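Local coordinates for hypothetical nigD-like protein (Bacteroides caccae, PDB 3QWN) that is of unverified function but, as a NigD-like protein, may act as an immunity protein or antitoxin in Bacteroides, at residues A[105-117]-A[160-172]. Sequence-based numbering, arbitrary orientation.
Sequences IWLGRGYLNMILN and RRAYLSVPLDKYA
Ser165 and Asn113 face each other as a non-hydrogen-bonded pair of two antiparallel strands, and their side chains supply the bond the backbone lacks there: Ser165 OG donates to Asn113 OD1 at 2.7 Å, in the plane of the amide carbonyl. Arg54 reaches both acceptors from strand 52-63, NH2 to Asn113 OD1 and NE to Ser165 OG, so two buried polar atoms share one guanidinium. In Asn113, chi1 sets CG beside the backbone N, and chi2 of -76° turns the amide so that OD1 meets Ser165 OG while ND2 points back to weak bonds with Trp106 O and Gly108 O in its own hairpin, whose type I' turn runs from Gly108 to Tyr111. Reciprocal N-H to O bonds join Leu112 with Val166, Met114 with Leu164 and Leu116 with Ala162; the straightest, Leu116 N to Ala162 O, measures 2.8 Å. Leu168 N reaches Gly110 O at 2.9 Å and ties the turn to the strand end. Beside Asn113, the Tyr111 ring edge brings CD1 3.6 Å from Pro167 N. The other face is apolar: Met114, a selenomethionine, lays CG 3.7 Å from Leu164 CB, Leu116 CD1 meets Leu164 CD1 at 3.8 Å, and strands 142-150 and 181-190 cover this side, as expected of a beta sandwich. The sheet is thus greasy toward the sandwich interior and, at Asn113 and Ser165, polar toward Arg54, whose charge probably polarises the Ser-Asn bond.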
ATOM      1  N   ILE A 105       6.948   6.953   0.725  1.00 30.49           N
ATOM      2  CA  ILE A 105       5.487   7.135   0.794  1.00 30.94           C
ATOM      3  C   ILE A 105       5.074   8.098  -0.335  1.00 39.29           C
ATOM      4  O   ILE A 105       5.771   9.087  -0.589  1.00 38.68           O
ATOM      5  CB  ILE A 105       5.049   7.644   2.211  1.00 33.45           C
ATOM      6  CG1 ILE A 105       3.492   7.658   2.351  1.00 33.78           C
ATOM      7  CG2 ILE A 105       5.745   8.986   2.624  1.00 31.82           C
ATOM      8  CD1 ILE A 105       2.999   7.735   3.776  1.00 28.23           C
ATOM      9  N   TRP A 106       4.020   7.767  -1.067  1.00 37.00           N
ATOM     10  CA  TRP A 106       3.586   8.605  -2.190  1.00 38.94           C
ATOM     11  C   TRP A 106       2.189   8.255  -2.642  1.00 44.84           C
ATOM     12  O   TRP A 106       1.707   7.132  -2.448  1.00 43.09           O
ATOM     13  CB  TRP A 106       4.555   8.486  -3.407  1.00 37.80           C
ATOM     14  CG  TRP A 106       4.519   7.144  -4.088  1.00 38.16           C
ATOM     15  CD1 TRP A 106       3.796   6.809  -5.194  1.00 41.33           C
ATOM     16  CD2 TRP A 106       5.163   5.940  -3.651  1.00 36.84           C
ATOM     17  NE1 TRP A 106       3.929   5.470  -5.460  1.00 39.98           N
ATOM     18  CE2 TRP A 106       4.782   4.915  -4.541  1.00 40.74           C
ATOM     19  CE3 TRP A 106       6.078   5.639  -2.625  1.00 38.02           C
ATOM     20  CZ2 TRP A 106       5.269   3.606  -4.427  1.00 39.26           C
ATOM     21  CZ3 TRP A 106       6.517   4.329  -2.476  1.00 38.84           C
ATOM     22  CH2 TRP A 106       6.092   3.326  -3.353  1.00 38.94           C
ATOM     23  N   LEU A 107       1.553   9.217  -3.292  1.00 46.03           N
ATOM     24  CA  LEU A 107       0.257   9.008  -3.917  1.00 46.74           C
ATOM     25  C   LEU A 107       0.485   8.447  -5.329  1.00 51.76           C
ATOM     26  O   LEU A 107       1.393   8.899  -6.040  1.00 51.45           O
ATOM     27  CB  LEU A 107      -0.534  10.312  -3.970  1.00 47.68           C
ATOM     28  CG  LEU A 107      -1.020  10.908  -2.662  1.00 51.42           C
ATOM     29  CD1 LEU A 107      -1.563  12.295  -2.908  1.00 52.08           C
ATOM     30  CD2 LEU A 107      -2.082  10.029  -2.001  1.00 49.77           C
ATOM     31  N   GLY A 108      -0.306   7.454  -5.701  1.00 48.55           N
ATOM     32  CA  GLY A 108      -0.202   6.876  -7.025  1.00 49.63           C
ATOM     33  C   GLY A 108      -1.289   5.886  -7.362  1.00 57.35           C
ATOM     34  O   GLY A 108      -1.567   4.973  -6.580  1.00 57.57           O
ATOM     35  N   ARG A 109      -1.861   6.046  -8.566  1.00 56.26           N
ATOM     36  CA  ARG A 109      -2.885   5.196  -9.177  1.00 57.55           C
ATOM     37  C   ARG A 109      -4.070   4.851  -8.251  1.00 60.78           C
ATOM     38  O   ARG A 109      -4.512   3.703  -8.187  1.00 61.46           O
ATOM     39  CB  ARG A 109      -2.256   3.924  -9.775  1.00 58.10           C
ATOM     40  CG  ARG A 109      -2.709   3.878 -11.229  1.00 75.16           C
ATOM     41  CD  ARG A 109      -1.959   2.956 -12.125  1.00 86.97           C
ATOM     42  NE  ARG A 109      -1.137   3.651 -13.119  1.00 98.24           N
ATOM     43  CZ  ARG A 109      -1.283   3.526 -14.436  1.00117.04           C
ATOM     44  NH1 ARG A 109      -2.260   2.773 -14.935  1.00110.87           N
ATOM     45  NH2 ARG A 109      -0.462   4.160 -15.264  1.00103.83           N
ATOM     46  N   GLY A 110      -4.597   5.871  -7.592  1.00 57.46           N
ATOM     47  CA  GLY A 110      -5.748   5.746  -6.706  1.00 57.33           C
ATOM     48  C   GLY A 110      -5.455   5.250  -5.308  1.00 58.55           C
ATOM     49  O   GLY A 110      -6.383   5.019  -4.535  1.00 58.99           O
ATOM     50  N   TYR A 111      -4.167   5.089  -4.967  1.00 52.63           N
ATOM     51  CA  TYR A 111      -3.744   4.633  -3.649  1.00 49.60           C
ATOM     52  C   TYR A 111      -2.749   5.589  -2.971  1.00 51.47           C
ATOM     53  O   TYR A 111      -2.099   6.414  -3.635  1.00 49.54           O
ATOM     54  CB  TYR A 111      -3.061   3.277  -3.771  1.00 48.10           C
ATOM     55  CG  TYR A 111      -3.881   2.158  -4.359  1.00 49.76           C
ATOM     56  CD1 TYR A 111      -4.648   1.328  -3.544  1.00 51.79           C
ATOM     57  CD2 TYR A 111      -3.780   1.832  -5.707  1.00 51.04           C
ATOM     58  CE1 TYR A 111      -5.391   0.272  -4.075  1.00 49.97           C
ATOM     59  CE2 TYR A 111      -4.480   0.755  -6.246  1.00 52.62           C
ATOM     60  CZ  TYR A 111      -5.278  -0.032  -5.424  1.00 63.48           C
ATOM     61  OH  TYR A 111      -5.935  -1.126  -5.955  1.00 70.16           O
ATOM     62  N   LEU A 112      -2.597   5.422  -1.638  1.00 46.45           N
ATOM     63  CA  LEU A 112      -1.547   6.028  -0.842  1.00 44.53           C
ATOM     64  C   LEU A 112      -0.548   4.869  -0.620  1.00 48.06           C
ATOM     65  O   LEU A 112      -0.836   3.965   0.157  1.00 48.38           O
ATOM     66  CB  LEU A 112      -2.063   6.674   0.469  1.00 45.47           C
ATOM     67  CG  LEU A 112      -0.958   7.170   1.434  1.00 49.17           C
ATOM     68  CD1 LEU A 112      -0.276   8.441   0.915  1.00 48.37           C
ATOM     69  CD2 LEU A 112      -1.487   7.348   2.860  1.00 50.66           C
ATOM     70  N   ASN A 113       0.562   4.834  -1.391  1.00 42.94           N
ATOM     71  CA  ASN A 113       1.539   3.741  -1.325  1.00 41.50           C
ATOM     72  C   ASN A 113       2.655   4.031  -0.348  1.00 40.08           C
ATOM     73  O   ASN A 113       3.032   5.176  -0.157  1.00 38.96           O
ATOM     74  CB  ASN A 113       2.137   3.435  -2.701  1.00 40.92           C
ATOM     75  CG  ASN A 113       1.103   3.471  -3.773  1.00 46.04           C
ATOM     76  OD1 ASN A 113       0.329   2.570  -3.899  1.00 34.42           O
ATOM     77  ND2 ASN A 113       0.942   4.592  -4.431  1.00 42.59           N
HETATM   78  N   MSE A 114       3.140   2.995   0.299  1.00 34.56           N
HETATM   79  CA  MSE A 114       4.219   3.144   1.241  1.00 34.40           C
HETATM   80  C   MSE A 114       4.972   1.866   1.396  1.00 40.42           C
HETATM   81  O   MSE A 114       4.401   0.768   1.312  1.00 38.50           O
HETATM   82  CB  MSE A 114       3.771   3.678   2.630  1.00 36.60           C
HETATM   83  CG  MSE A 114       2.984   2.702   3.497  1.00 42.59           C
HETATM   84 SE   MSE A 114       2.120   3.662   5.012  0.75 50.86          SE
HETATM   85  CE  MSE A 114       0.775   4.628   3.978  1.00 46.71           C
ATOM     86  N   ILE A 115       6.284   2.049   1.620  1.00 38.35           N
ATOM     87  CA  ILE A 115       7.251   1.016   1.940  1.00 36.30           C
ATOM     88  C   ILE A 115       7.634   1.262   3.389  1.00 41.79           C
ATOM     89  O   ILE A 115       8.095   2.355   3.738  1.00 42.37           O
ATOM     90  CB  ILE A 115       8.467   1.022   0.999  1.00 36.47           C
ATOM     91  CG1 ILE A 115       8.036   0.886  -0.476  1.00 35.19           C
ATOM     92  CG2 ILE A 115       9.442  -0.066   1.419  1.00 36.48           C
ATOM     93  CD1 ILE A 115       9.200   1.039  -1.498  1.00 27.22           C
ATOM     94  N   LEU A 116       7.403   0.264   4.235  1.00 37.82           N
ATOM     95  CA  LEU A 116       7.744   0.355   5.646  1.00 36.96           C
ATOM     96  C   LEU A 116       8.924  -0.520   5.968  1.00 41.85           C
ATOM     97  O   LEU A 116       9.159  -1.517   5.292  1.00 42.28           O
ATOM     98  CB  LEU A 116       6.550  -0.065   6.532  1.00 36.70           C
ATOM     99  CG  LEU A 116       5.193   0.610   6.299  1.00 38.93           C
ATOM    100  CD1 LEU A 116       4.142   0.001   7.208  1.00 38.15           C
ATOM    101  CD2 LEU A 116       5.273   2.139   6.506  1.00 43.94           C
ATOM    102  N   ASN A 117       9.669  -0.154   7.005  1.00 38.71           N
ATOM    103  CA  ASN A 117      10.713  -1.014   7.536  1.00 39.00           C
ATOM    104  C   ASN A 117      10.287  -1.413   8.932  1.00 42.67           C
ATOM    105  O   ASN A 117       9.915  -0.566   9.759  1.00 41.47           O
ATOM    106  CB  ASN A 117      12.133  -0.422   7.522  1.00 37.91           C
ATOM    107  CG  ASN A 117      13.148  -1.489   7.858  1.00 53.99           C
ATOM    108  OD1 ASN A 117      13.409  -2.416   7.064  1.00 55.09           O
ATOM    109  ND2 ASN A 117      13.623  -1.476   9.104  1.00 33.86           N
ATOM    110  N   ARG A 160      12.805  -6.061   7.871  1.00 37.25           N
ATOM    111  CA  ARG A 160      11.934  -6.585   6.834  1.00 36.28           C
ATOM    112  C   ARG A 160      11.064  -5.461   6.350  1.00 41.12           C
ATOM    113  O   ARG A 160      10.570  -4.663   7.139  1.00 42.04           O
ATOM    114  CB  ARG A 160      11.074  -7.751   7.369  1.00 41.56           C
ATOM    115  CG  ARG A 160      10.469  -8.681   6.292  1.00 57.05           C
ATOM    116  CD  ARG A 160       8.984  -8.972   6.558  1.00 64.95           C
ATOM    117  NE  ARG A 160       8.771 -10.118   7.452  1.00 68.86           N
ATOM    118  CZ  ARG A 160       7.652 -10.360   8.145  1.00 78.01           C
ATOM    119  NH1 ARG A 160       6.613  -9.527   8.067  1.00 53.59           N
ATOM    120  NH2 ARG A 160       7.570 -11.429   8.934  1.00 62.38           N
ATOM    121  N   ARG A 161      10.891  -5.373   5.049  1.00 37.80           N
ATOM    122  CA  ARG A 161      10.015  -4.386   4.437  1.00 35.14           C
ATOM    123  C   ARG A 161       8.614  -4.897   4.352  1.00 38.42           C
ATOM    124  O   ARG A 161       8.392  -6.107   4.184  1.00 39.75           O
ATOM    125  CB  ARG A 161      10.485  -4.030   3.027  1.00 31.33           C
ATOM    126  CG  ARG A 161      11.683  -3.095   3.031  1.00 35.93           C
ATOM    127  CD  ARG A 161      12.009  -2.618   1.647  1.00 34.83           C
ATOM    128  NE  ARG A 161      13.071  -1.615   1.703  1.00 41.53           N
ATOM    129  CZ  ARG A 161      13.411  -0.833   0.692  1.00 45.98           C
ATOM    130  NH1 ARG A 161      12.772  -0.922  -0.470  1.00 26.71           N
ATOM    131  NH2 ARG A 161      14.375   0.064   0.838  1.00 31.45           N
ATOM    132  N   ALA A 162       7.663  -3.976   4.480  1.00 33.28           N
ATOM    133  CA  ALA A 162       6.234  -4.220   4.318  1.00 31.72           C
ATOM    134  C   ALA A 162       5.723  -3.222   3.304  1.00 35.91           C
ATOM    135  O   ALA A 162       6.244  -2.115   3.202  1.00 35.15           O
ATOM    136  CB  ALA A 162       5.502  -4.118   5.631  1.00 32.80           C
ATOM    137  N   TYR A 163       4.750  -3.640   2.516  1.00 34.70           N
ATOM    138  CA  TYR A 163       4.216  -2.828   1.440  1.00 35.37           C
ATOM    139  C   TYR A 163       2.728  -2.630   1.626  1.00 41.74           C
ATOM    140  O   TYR A 163       2.000  -3.601   1.735  1.00 42.88           O
ATOM    141  CB  TYR A 163       4.526  -3.512   0.088  1.00 34.72           C
ATOM    142  CG  TYR A 163       6.001  -3.799  -0.089  1.00 33.60           C
ATOM    143  CD1 TYR A 163       6.876  -2.816  -0.554  1.00 34.40           C
ATOM    144  CD2 TYR A 163       6.534  -5.050   0.233  1.00 32.57           C
ATOM    145  CE1 TYR A 163       8.244  -3.082  -0.723  1.00 34.59           C
ATOM    146  CE2 TYR A 163       7.901  -5.320   0.082  1.00 30.41           C
ATOM    147  CZ  TYR A 163       8.744  -4.346  -0.422  1.00 37.88           C
ATOM    148  OH  TYR A 163      10.078  -4.646  -0.598  1.00 38.94           O
ATOM    149  N   LEU A 164       2.286  -1.366   1.665  1.00 39.95           N
ATOM    150  CA  LEU A 164       0.881  -0.993   1.810  1.00 41.44           C
ATOM    151  C   LEU A 164       0.410  -0.122   0.636  1.00 45.92           C
ATOM    152  O   LEU A 164       1.131   0.751   0.191  1.00 45.67           O
ATOM    153  CB  LEU A 164       0.670  -0.217   3.136  1.00 42.84           C
ATOM    154  CG  LEU A 164       0.398  -1.030   4.405  1.00 48.67           C
ATOM    155  CD1 LEU A 164       1.650  -1.771   4.900  1.00 48.87           C
ATOM    156  CD2 LEU A 164      -0.093  -0.143   5.482  1.00 45.08           C
ATOM    157  N   SER A 165      -0.810  -0.347   0.163  1.00 43.54           N
ATOM    158  CA  SER A 165      -1.457   0.458  -0.868  1.00 43.27           C
ATOM    159  C   SER A 165      -2.823   0.760  -0.322  1.00 50.32           C
ATOM    160  O   SER A 165      -3.673  -0.134  -0.283  1.00 52.57           O
ATOM    161  CB  SER A 165      -1.516  -0.277  -2.204  1.00 45.41           C
ATOM    162  OG  SER A 165      -0.476   0.111  -3.085  1.00 45.78           O
ATOM    163  N   VAL A 166      -2.988   1.950   0.263  1.00 46.12           N
ATOM    164  CA  VAL A 166      -4.243   2.363   0.875  1.00 49.12           C
ATOM    165  C   VAL A 166      -5.207   2.856  -0.227  1.00 59.62           C
ATOM    166  O   VAL A 166      -4.933   3.911  -0.817  1.00 60.57           O
ATOM    167  CB  VAL A 166      -4.044   3.452   1.975  1.00 52.37           C
ATOM    168  CG1 VAL A 166      -5.353   3.731   2.694  1.00 53.89           C
ATOM    169  CG2 VAL A 166      -2.961   3.057   2.969  1.00 50.91           C
ATOM    170  N   PRO A 167      -6.348   2.148  -0.489  1.00 58.61           N
ATOM    171  CA  PRO A 167      -7.310   2.635  -1.516  1.00 59.45           C
ATOM    172  C   PRO A 167      -7.961   3.967  -1.146  1.00 64.21           C
ATOM    173  O   PRO A 167      -8.377   4.144  -0.008  1.00 67.08           O
ATOM    174  CB  PRO A 167      -8.354   1.513  -1.588  1.00 61.78           C
ATOM    175  CG  PRO A 167      -8.250   0.810  -0.276  1.00 65.70           C
ATOM    176  CD  PRO A 167      -6.808   0.884   0.127  1.00 59.71           C
ATOM    177  N   LEU A 168      -8.051   4.900  -2.105  1.00 59.15           N
ATOM    178  CA  LEU A 168      -8.605   6.233  -1.852  1.00 59.59           C
ATOM    179  C   LEU A 168      -9.892   6.516  -2.655  1.00 68.33           C
ATOM    180  O   LEU A 168     -10.346   7.662  -2.714  1.00 70.10           O
ATOM    181  CB  LEU A 168      -7.544   7.321  -2.152  1.00 57.53           C
ATOM    182  CG  LEU A 168      -6.185   7.201  -1.486  1.00 58.10           C
ATOM    183  CD1 LEU A 168      -5.208   8.206  -2.090  1.00 57.96           C
ATOM    184  CD2 LEU A 168      -6.286   7.345   0.016  1.00 53.57           C
ATOM    185  N   ASP A 169     -10.505   5.465  -3.215  1.00 68.15           N
ATOM    186  CA  ASP A 169     -11.734   5.540  -4.018  1.00 70.42           C
ATOM    187  C   ASP A 169     -12.936   6.063  -3.216  1.00 75.59           C
ATOM    188  O   ASP A 169     -13.772   6.776  -3.785  1.00 77.90           O
ATOM    189  CB  ASP A 169     -12.051   4.166  -4.632  1.00 73.09           C
ATOM    190  CG  ASP A 169     -10.881   3.576  -5.403  1.00 95.88           C
ATOM    191  OD1 ASP A 169     -10.399   4.233  -6.357  1.00 97.91           O
ATOM    192  OD2 ASP A 169     -10.393   2.497  -5.006  1.00106.44           O
ATOM    193  N   LYS A 170     -12.986   5.769  -1.897  1.00 70.27           N
ATOM    194  CA  LYS A 170     -14.070   6.181  -0.999  1.00 71.60           C
ATOM    195  C   LYS A 170     -14.151   7.707  -0.787  1.00 78.69           C
ATOM    196  O   LYS A 170     -15.143   8.196  -0.236  1.00 81.17           O
ATOM    197  CB  LYS A 170     -13.966   5.461   0.365  1.00 71.98           C
ATOM    198  CG  LYS A 170     -12.808   5.868   1.290  1.00 69.26           C
ATOM    199  CD  LYS A 170     -12.924   5.225   2.682  1.00 65.80           C
ATOM    200  CE  LYS A 170     -13.984   5.906   3.511  1.00 78.75           C
ATOM    201  NZ  LYS A 170     -14.156   5.259   4.838  1.00 99.49           N
ATOM    202  N   TYR A 171     -13.128   8.446  -1.212  1.00 76.01           N
ATOM    203  CA  TYR A 171     -13.069   9.901  -1.025  1.00 77.95           C
ATOM    204  C   TYR A 171     -13.528  10.651  -2.279  1.00 90.17           C
ATOM    205  O   TYR A 171     -13.839  11.845  -2.203  1.00 90.73           O
ATOM    206  CB  TYR A 171     -11.648  10.329  -0.598  1.00 75.07           C
ATOM    207  CG  TYR A 171     -11.182   9.609   0.652  1.00 71.89           C
ATOM    208  CD1 TYR A 171     -11.883   9.725   1.851  1.00 75.02           C
ATOM    209  CD2 TYR A 171     -10.081   8.758   0.620  1.00 68.24           C
ATOM    210  CE1 TYR A 171     -11.490   9.025   2.993  1.00 75.59           C
ATOM    211  CE2 TYR A 171      -9.673   8.059   1.758  1.00 67.76           C
ATOM    212  CZ  TYR A 171     -10.384   8.191   2.939  1.00 77.03           C
ATOM    213  OH  TYR A 171      -9.981   7.521   4.066  1.00 75.39           O
ATOM    214  N   ALA A 172     -13.601   9.941  -3.419  1.00 92.47           N
ATOM    215  CA  ALA A 172     -14.069  10.499  -4.681  1.00 96.26           C
ATOM    216  C   ALA A 172     -15.582  10.687  -4.635  1.00109.25           C
ATOM    217  O   ALA A 172     -16.312   9.774  -4.225  1.00109.48           O
ATOM    218  CB  ALA A 172     -13.677   9.587  -5.836  1.00 95.41           C
TER